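Local coordinates for protein Abbfa_003403 (Acinetobacter baumannii, PDB 4ZXH) that probably assembles a peptide product as a four-domain nonribosomal peptide synthetase, with condensation, adenylation, phosphopantetheine carrier and thioesterase domains, at residues Thr661-Ile666 and Gly686-Cys691; Leu944-Pro948 and Ala959-Pro963; Pro1261-Val1265 and Thr1312-Tyr1317. All blocks are in the same frame, centred on the assembly; numbering follows the deposited sequence.

The three contacts follow one another along the chain and do not touch. Contact 1 is buried and joins two neighbouring parallel strands of the large adenylation-domain sheet. Backbone hydrogen bonds carry it. Contact 2 is partly buried and lies in loops beside strands 893-903 and 907-916 in the C-terminal part of the adenylation enzyme. It rests on aromatic and proline packing. Contact 3, in the thioesterase domain, sets the last helix on the next-to-last strand of the sheet through apolar side chains. Its leucine is buried, while the end of the helix reaches the surface. Contacts 1 and 2 have centres about 33 Å apart; the centre of contact 3 is about 91 Å from that of contact 1.

Contact 1 (Thr661-Ile666 and Gly686-Cys691); sequences TQLLAI and GVVHVC
Val-687 N gives a nearly straight hydrogen bond to Thr-661 O, 2.8 Å long with an N-H...O angle of 178°. The ladder continues as Leu-663 N bonds to Val-687 O, and Leu-663 O accepts from His-689 N at 2.9 Å. Ala-665 N then bonds to His-689 O, and Ala-665 O accepts from Cys-691 N at 3.0 Å. Arg-540 adds a weak second bond to this last carbonyl oxygen. Leu-663, Ala-665, Val-687 and His-689 each bond to two residues of the other segment, the pattern of parallel strands. Strands 662-665 and 687-690, with helix 674-679 between them in sequence, form a beta-alpha-beta unit of the adenylation domain. Strands 498-501 and 713-716 flank the pair in the sheet.

Gln-662, Val-687, Leu-664 and His-689 share one face. The His-689 ring carbon CG is anti to the carbonyl carbon (chi1 -62°). This sets the ring beside strand 662-665; with chi2 at -101° an edge faces it, with Gln-662 CG and Leu-663 O near the ring plane. Gln-662 CB lies 3.7 Å from His-689 NE2. Gln-662 runs alongside Val-687, its CG 4.0 Å from Val-687 CB. Further along, the Leu-664 CD1 branch meets His-689 CB and Cys-691 CB, the latter at 3.7 Å. Helix 699-709 covers Leu-664 through Leu-702, Tyr-705 and Leu-706. On the other face, Ala-665 CB packs against Val-688 CG1 at 4.3 Å.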
# COMPACT_ATOMS: atom_id res chain seq x y z
N THR A 661 -22.23 -1.94 41.77
CA THR A 661 -21.66 -2.60 40.60
C THR A 661 -22.51 -3.78 40.16
O THR A 661 -22.78 -4.68 40.94
CB THR A 661 -20.24 -3.12 40.84
OG1 THR A 661 -19.36 -2.02 41.15
CG2 THR A 661 -19.74 -3.80 39.60
N GLN A 662 -22.92 -3.77 38.90
CA GLN A 662 -23.61 -4.91 38.33
C GLN A 662 -22.90 -5.39 37.07
O GLN A 662 -22.98 -4.77 36.02
CB GLN A 662 -25.08 -4.57 38.06
CG GLN A 662 -25.87 -4.42 39.35
CD GLN A 662 -27.36 -4.37 39.13
OE1 GLN A 662 -27.84 -3.86 38.12
NE2 GLN A 662 -28.11 -4.90 40.09
N LEU A 663 -22.21 -6.51 37.21
CA LEU A 663 -21.35 -7.03 36.15
C LEU A 663 -21.99 -8.20 35.43
O LEU A 663 -22.48 -9.14 36.07
CB LEU A 663 -20.01 -7.46 36.74
CG LEU A 663 -18.83 -7.70 35.79
CD1 LEU A 663 -17.58 -7.40 36.54
CD2 LEU A 663 -18.80 -9.14 35.25
N LEU A 664 -21.99 -8.15 34.10
CA LEU A 664 -22.52 -9.26 33.32
C LEU A 664 -21.41 -10.22 32.92
O LEU A 664 -20.63 -9.93 32.01
CB LEU A 664 -23.24 -8.76 32.07
CG LEU A 664 -23.95 -9.87 31.30
CD1 LEU A 664 -25.06 -10.47 32.15
CD2 LEU A 664 -24.49 -9.36 29.97
N ALA A 665 -21.35 -11.35 33.61
CA ALA A 665 -20.37 -12.39 33.33
C ALA A 665 -20.80 -13.31 32.17
O ALA A 665 -21.77 -14.06 32.28
CB ALA A 665 -20.12 -13.19 34.57
N ILE A 666 -20.05 -13.25 31.07
CA ILE A 666 -20.42 -13.99 29.85
C ILE A 666 -19.36 -14.99 29.43
O ILE A 666 -19.61 -15.83 28.58
CB ILE A 666 -20.65 -13.05 28.67
CG1 ILE A 666 -19.33 -12.39 28.28
CG2 ILE A 666 -21.64 -11.97 29.03
CD1 ILE A 666 -19.53 -11.33 27.25
N GLY A 686 -21.11 -5.87 45.36
CA GLY A 686 -21.93 -5.74 44.16
C GLY A 686 -22.59 -7.03 43.70
O GLY A 686 -22.61 -8.02 44.43
N VAL A 687 -23.13 -7.02 42.49
CA VAL A 687 -23.87 -8.15 41.95
C VAL A 687 -23.21 -8.80 40.72
O VAL A 687 -22.81 -8.11 39.77
CB VAL A 687 -25.30 -7.73 41.56
CG1 VAL A 687 -26.03 -8.87 40.89
CG2 VAL A 687 -26.05 -7.25 42.79
N VAL A 688 -23.11 -10.12 40.73
CA VAL A 688 -22.69 -10.85 39.54
C VAL A 688 -23.92 -11.40 38.81
O VAL A 688 -24.65 -12.23 39.35
CB VAL A 688 -21.74 -12.03 39.86
CG1 VAL A 688 -21.53 -12.90 38.62
CG2 VAL A 688 -20.40 -11.52 40.39
N HIS A 689 -24.15 -10.93 37.58
CA HIS A 689 -25.16 -11.53 36.73
C HIS A 689 -24.51 -12.65 35.92
O HIS A 689 -23.74 -12.40 34.98
CB HIS A 689 -25.78 -10.48 35.81
CG HIS A 689 -26.50 -9.40 36.55
ND1 HIS A 689 -27.87 -9.37 36.69
CD2 HIS A 689 -26.03 -8.32 37.22
CE1 HIS A 689 -28.22 -8.32 37.41
NE2 HIS A 689 -27.12 -7.67 37.74
N VAL A 690 -24.80 -13.90 36.30
CA VAL A 690 -24.29 -15.03 35.53
C VAL A 690 -25.15 -15.21 34.28
O VAL A 690 -26.31 -15.62 34.35
CB VAL A 690 -24.27 -16.32 36.36
CG1 VAL A 690 -23.71 -17.45 35.53
CG2 VAL A 690 -23.43 -16.13 37.59
N CYS A 691 -24.56 -14.89 33.14
CA CYS A 691 -25.28 -14.88 31.87
C CYS A 691 -25.36 -16.27 31.25
O CYS A 691 -24.33 -16.88 30.97
CB CYS A 691 -24.62 -13.92 30.89
SG CYS A 691 -25.53 -13.74 29.36

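Contact 2 (Leu944-Pro948 and Ala959-Pro963); sequences LDEFP and AFPEP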
# COMPACT_ATOMS: atom_id res chain seq x y z
N LEU A 944 -16.58 -15.69 3.18
CA LEU A 944 -17.02 -16.68 4.15
C LEU A 944 -18.30 -16.17 4.79
O LEU A 944 -18.53 -14.96 4.86
CB LEU A 944 -15.95 -16.93 5.22
CG LEU A 944 -14.61 -17.52 4.77
CD1 LEU A 944 -13.60 -17.61 5.92
CD2 LEU A 944 -14.79 -18.87 4.12
N ASP A 945 -19.15 -17.08 5.24
CA ASP A 945 -20.36 -16.72 5.95
C ASP A 945 -20.04 -16.33 7.40
O ASP A 945 -20.50 -15.31 7.90
CB ASP A 945 -21.33 -17.89 5.91
CG ASP A 945 -22.63 -17.60 6.60
OD1 ASP A 945 -23.12 -16.45 6.42
OD2 ASP A 945 -23.16 -18.52 7.31
N GLU A 946 -19.24 -17.15 8.05
CA GLU A 946 -18.89 -16.94 9.45
C GLU A 946 -17.43 -17.27 9.70
O GLU A 946 -16.96 -18.36 9.36
CB GLU A 946 -19.77 -17.80 10.36
CG GLU A 946 -21.04 -17.09 10.79
CD GLU A 946 -22.00 -18.01 11.51
OE1 GLU A 946 -21.58 -19.11 11.93
OE2 GLU A 946 -23.19 -17.64 11.63
N PHE A 947 -16.72 -16.32 10.31
CA PHE A 947 -15.33 -16.57 10.64
C PHE A 947 -15.26 -17.62 11.74
O PHE A 947 -15.98 -17.51 12.74
CB PHE A 947 -14.65 -15.27 11.08
CG PHE A 947 -14.28 -14.36 9.93
CD1 PHE A 947 -14.53 -14.74 8.63
CD2 PHE A 947 -13.67 -13.15 10.17
CE1 PHE A 947 -14.18 -13.92 7.57
CE2 PHE A 947 -13.30 -12.32 9.12
CZ PHE A 947 -13.56 -12.70 7.81
N PRO A 948 -14.43 -18.65 11.56
CA PRO A 948 -14.25 -19.73 12.55
C PRO A 948 -13.71 -19.19 13.86
O PRO A 948 -12.74 -18.43 13.83
CB PRO A 948 -13.21 -20.66 11.90
CG PRO A 948 -13.11 -20.25 10.47
CD PRO A 948 -13.50 -18.79 10.42
N ALA A 959 -7.69 -22.30 11.17
CA ALA A 959 -8.84 -23.04 10.65
C ALA A 959 -9.51 -22.41 9.41
O ALA A 959 -10.50 -22.97 8.91
CB ALA A 959 -9.85 -23.21 11.73
N PHE A 960 -9.02 -21.26 8.96
CA PHE A 960 -9.49 -20.71 7.68
C PHE A 960 -9.11 -21.64 6.53
O PHE A 960 -8.04 -22.25 6.54
CB PHE A 960 -8.93 -19.31 7.45
CG PHE A 960 -9.58 -18.25 8.30
CD1 PHE A 960 -9.57 -18.35 9.68
CD2 PHE A 960 -10.19 -17.15 7.73
CE1 PHE A 960 -10.17 -17.38 10.46
CE2 PHE A 960 -10.78 -16.18 8.50
CZ PHE A 960 -10.78 -16.29 9.87
N PRO A 961 -9.98 -21.78 5.53
CA PRO A 961 -9.66 -22.74 4.47
C PRO A 961 -8.46 -22.26 3.67
O PRO A 961 -8.28 -21.06 3.56
CB PRO A 961 -10.92 -22.78 3.60
CG PRO A 961 -11.94 -21.96 4.30
CD PRO A 961 -11.22 -21.04 5.26
N GLU A 962 -7.64 -23.18 3.17
CA GLU A 962 -6.48 -22.77 2.39
C GLU A 962 -6.96 -22.18 1.08
O GLU A 962 -7.98 -22.62 0.53
CB GLU A 962 -5.53 -23.95 2.15
CG GLU A 962 -5.07 -24.66 3.42
CD GLU A 962 -4.33 -23.74 4.41
OE1 GLU A 962 -3.46 -22.94 3.98
OE2 GLU A 962 -4.60 -23.84 5.64
N PRO A 963 -6.28 -21.13 0.61
CA PRO A 963 -6.60 -20.50 -0.66
C PRO A 963 -6.05 -21.29 -1.84
O PRO A 963 -5.01 -21.94 -1.69
CB PRO A 963 -5.91 -19.14 -0.56
CG PRO A 963 -4.73 -19.42 0.27
CD PRO A 963 -5.19 -20.43 1.31
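This is an apolar contact between two loop segments that follow strand 940-943, with Phe-960 as the shared surface for Leu-944, Phe-947 and Pro-948. The Phe-960 ring turns an edge to one face of Phe-947. The ring centroids are 5.3 Å apart and the planes stand at 57°, so this is a tilted edge-to-face pair. Phe-960 CZ comes within 4.0 Å of Phe-947 CG, and the neighbouring CE2 lies above the same face, displaced toward the rim. With its CG anti to the carbonyl carbon (chi1 -74°), Phe-960 brings the far end of its ring to segment 944-948.

Pro-948 sits over a face of the Phe-960 ring in a CH-pi contact. Pro-948 CD is 3.9 Å from the centroid of the Phe-960 ring and 23° off the ring normal. The two segments lie in the C-terminal part of the adenylation enzyme, and the ten-residue loop between them, with Pro-948 at its start, probably carries the A10 sequence motif of this family. Within that loop, Asp-956 is joined to Pro-948 by a backbone hydrogen bond. Pro-948 CB also meets Ala-959 CB, at 4.2 Å.

Leu-944 uses both of its branches. Leu-944 CD1 approaches Phe-960 CD2 at 3.9 Å, obliquely to the ring, while Leu-944 CD2 reaches Pro-961 CG at 4.2 Å. Val-897 of strand 893-903 touches both phenylalanines. Tyr-913 of strand 907-916 makes a second edge-to-face pair with Phe-960, and its hydroxyl is hydrogen-bonded to Pro-961 O.

Contact 3 (Pro1261-Val1265 and Thr1312-Tyr1317); sequences PILLV and TIDQMY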
# COMPACT_ATOMS: atom_id res chain seq x y z
N PRO A 1261 -9.78 -3.48 -59.38
CA PRO A 1261 -8.90 -4.61 -59.05
C PRO A 1261 -9.20 -5.13 -57.64
O PRO A 1261 -9.01 -4.41 -56.66
CB PRO A 1261 -7.50 -4.00 -59.15
CG PRO A 1261 -7.70 -2.56 -58.85
CD PRO A 1261 -9.08 -2.19 -59.33
N ILE A 1262 -9.71 -6.35 -57.55
CA ILE A 1262 -10.24 -6.88 -56.30
C ILE A 1262 -9.61 -8.19 -55.90
O ILE A 1262 -9.44 -9.09 -56.73
CB ILE A 1262 -11.77 -7.09 -56.40
CG1 ILE A 1262 -12.49 -5.75 -56.52
CG2 ILE A 1262 -12.30 -7.84 -55.19
CD1 ILE A 1262 -13.96 -5.91 -56.77
N LEU A 1263 -9.27 -8.31 -54.62
CA LEU A 1263 -8.92 -9.60 -54.04
C LEU A 1263 -10.06 -10.04 -53.14
O LEU A 1263 -10.34 -9.39 -52.12
CB LEU A 1263 -7.61 -9.52 -53.25
CG LEU A 1263 -7.24 -10.73 -52.40
CD1 LEU A 1263 -6.99 -11.93 -53.29
CD2 LEU A 1263 -6.00 -10.44 -51.55
N LEU A 1264 -10.73 -11.13 -53.51
CA LEU A 1264 -11.81 -11.68 -52.68
C LEU A 1264 -11.37 -12.95 -51.96
O LEU A 1264 -11.11 -13.97 -52.60
CB LEU A 1264 -13.05 -11.95 -53.52
CG LEU A 1264 -14.18 -12.69 -52.79
CD1 LEU A 1264 -14.73 -11.87 -51.66
CD2 LEU A 1264 -15.28 -13.05 -53.76
N VAL A 1265 -11.27 -12.87 -50.64
CA VAL A 1265 -10.88 -14.02 -49.82
C VAL A 1265 -12.15 -14.71 -49.31
O VAL A 1265 -12.91 -14.13 -48.53
CB VAL A 1265 -9.98 -13.60 -48.63
CG1 VAL A 1265 -9.64 -14.78 -47.76
CG2 VAL A 1265 -8.69 -12.93 -49.12
N THR A 1312 -1.93 -13.84 -47.69
CA THR A 1312 -2.52 -13.71 -49.02
C THR A 1312 -2.53 -12.26 -49.46
O THR A 1312 -2.17 -11.95 -50.60
CB THR A 1312 -3.94 -14.26 -49.06
OG1 THR A 1312 -3.90 -15.68 -48.86
CG2 THR A 1312 -4.57 -13.96 -50.38
N ILE A 1313 -2.90 -11.38 -48.54
CA ILE A 1313 -2.91 -9.94 -48.81
C ILE A 1313 -1.50 -9.46 -49.12
O ILE A 1313 -1.30 -8.73 -50.09
CB ILE A 1313 -3.46 -9.13 -47.63
CG1 ILE A 1313 -4.94 -9.43 -47.42
CG2 ILE A 1313 -3.24 -7.63 -47.82
CD1 ILE A 1313 -5.54 -8.72 -46.23
N ASP A 1314 -0.53 -9.87 -48.32
CA ASP A 1314 0.85 -9.42 -48.51
C ASP A 1314 1.48 -9.95 -49.80
O ASP A 1314 2.26 -9.25 -50.46
CB ASP A 1314 1.71 -9.79 -47.30
CG ASP A 1314 1.54 -8.81 -46.13
OD1 ASP A 1314 1.17 -7.62 -46.35
OD2 ASP A 1314 1.78 -9.23 -44.96
N GLN A 1315 1.15 -11.18 -50.18
CA GLN A 1315 1.67 -11.76 -51.42
C GLN A 1315 1.00 -11.18 -52.67
O GLN A 1315 1.62 -11.06 -53.72
CB GLN A 1315 1.52 -13.28 -51.40
CG GLN A 1315 2.29 -13.95 -50.26
CD GLN A 1315 2.03 -15.45 -50.18
OE1 GLN A 1315 1.11 -15.97 -50.82
NE2 GLN A 1315 2.83 -16.15 -49.40
N MET A 1316 -0.27 -10.80 -52.54
CA MET A 1316 -1.03 -10.23 -53.65
C MET A 1316 -0.67 -8.75 -53.89
O MET A 1316 -0.67 -8.28 -55.03
CB MET A 1316 -2.52 -10.40 -53.39
CG MET A 1316 -3.45 -10.00 -54.53
SD MET A 1316 -3.27 -10.90 -56.09
CE MET A 1316 -3.03 -12.60 -55.48
N TYR A 1317 -0.37 -8.04 -52.81
CA TYR A 1317 0.01 -6.62 -52.86
C TYR A 1317 1.33 -6.36 -52.14
O TYR A 1317 1.35 -5.76 -51.07
CB TYR A 1317 -1.08 -5.74 -52.22
CG TYR A 1317 -2.44 -5.86 -52.90
CD1 TYR A 1317 -2.70 -5.20 -54.10
CD2 TYR A 1317 -3.45 -6.63 -52.33
CE1 TYR A 1317 -3.93 -5.30 -54.72
CE2 TYR A 1317 -4.69 -6.74 -52.95
CZ TYR A 1317 -4.92 -6.08 -54.14
OH TYR A 1317 -6.15 -6.18 -54.75
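Leu-1263 CD2 fits against helix 1303-1316 and touches three of its residues. Leu-1263 CD2 lies 3.9 Å from Met-1316 CB, 4.0 Å from Thr-1312 CG2 and 4.2 Å from Ile-1313 CA. The leucine CG is anti to the backbone N (chi1 170°), which carries the branched end out to the helix. Leu-1263 CB meets Tyr-1317 CE2 at 4.0 Å, obliquely to the ring. Val-1265 CG2 adds a looser contact with Thr-1312 CG2.

Thr-1312 turns its CG2 methyl to the strand, while OG1 is hydrogen-bonded to Ala-1308 O, one turn earlier. Tyr-1317 is the first residue to leave the helical conformation. Met-1316 CG lies over one face of the Tyr-1317 ring, and Phe-1132 meets the ring as well. Arg-1091 forms a salt bridge with Asp-1314 and a hydrogen bond with Tyr-1317 O, so it holds the helix end from outside the contact. Val-1291 and Leu-1293 of strand 1288-1293 adjoin the strand side chains. Helix segment 1312-1316 runs roughly antiparallel to strand 1262-1265, at 157°. A C-terminal helix packed on the central, mostly parallel sheet is typical of the alpha/beta-hydrolase fold of thioesterase domains.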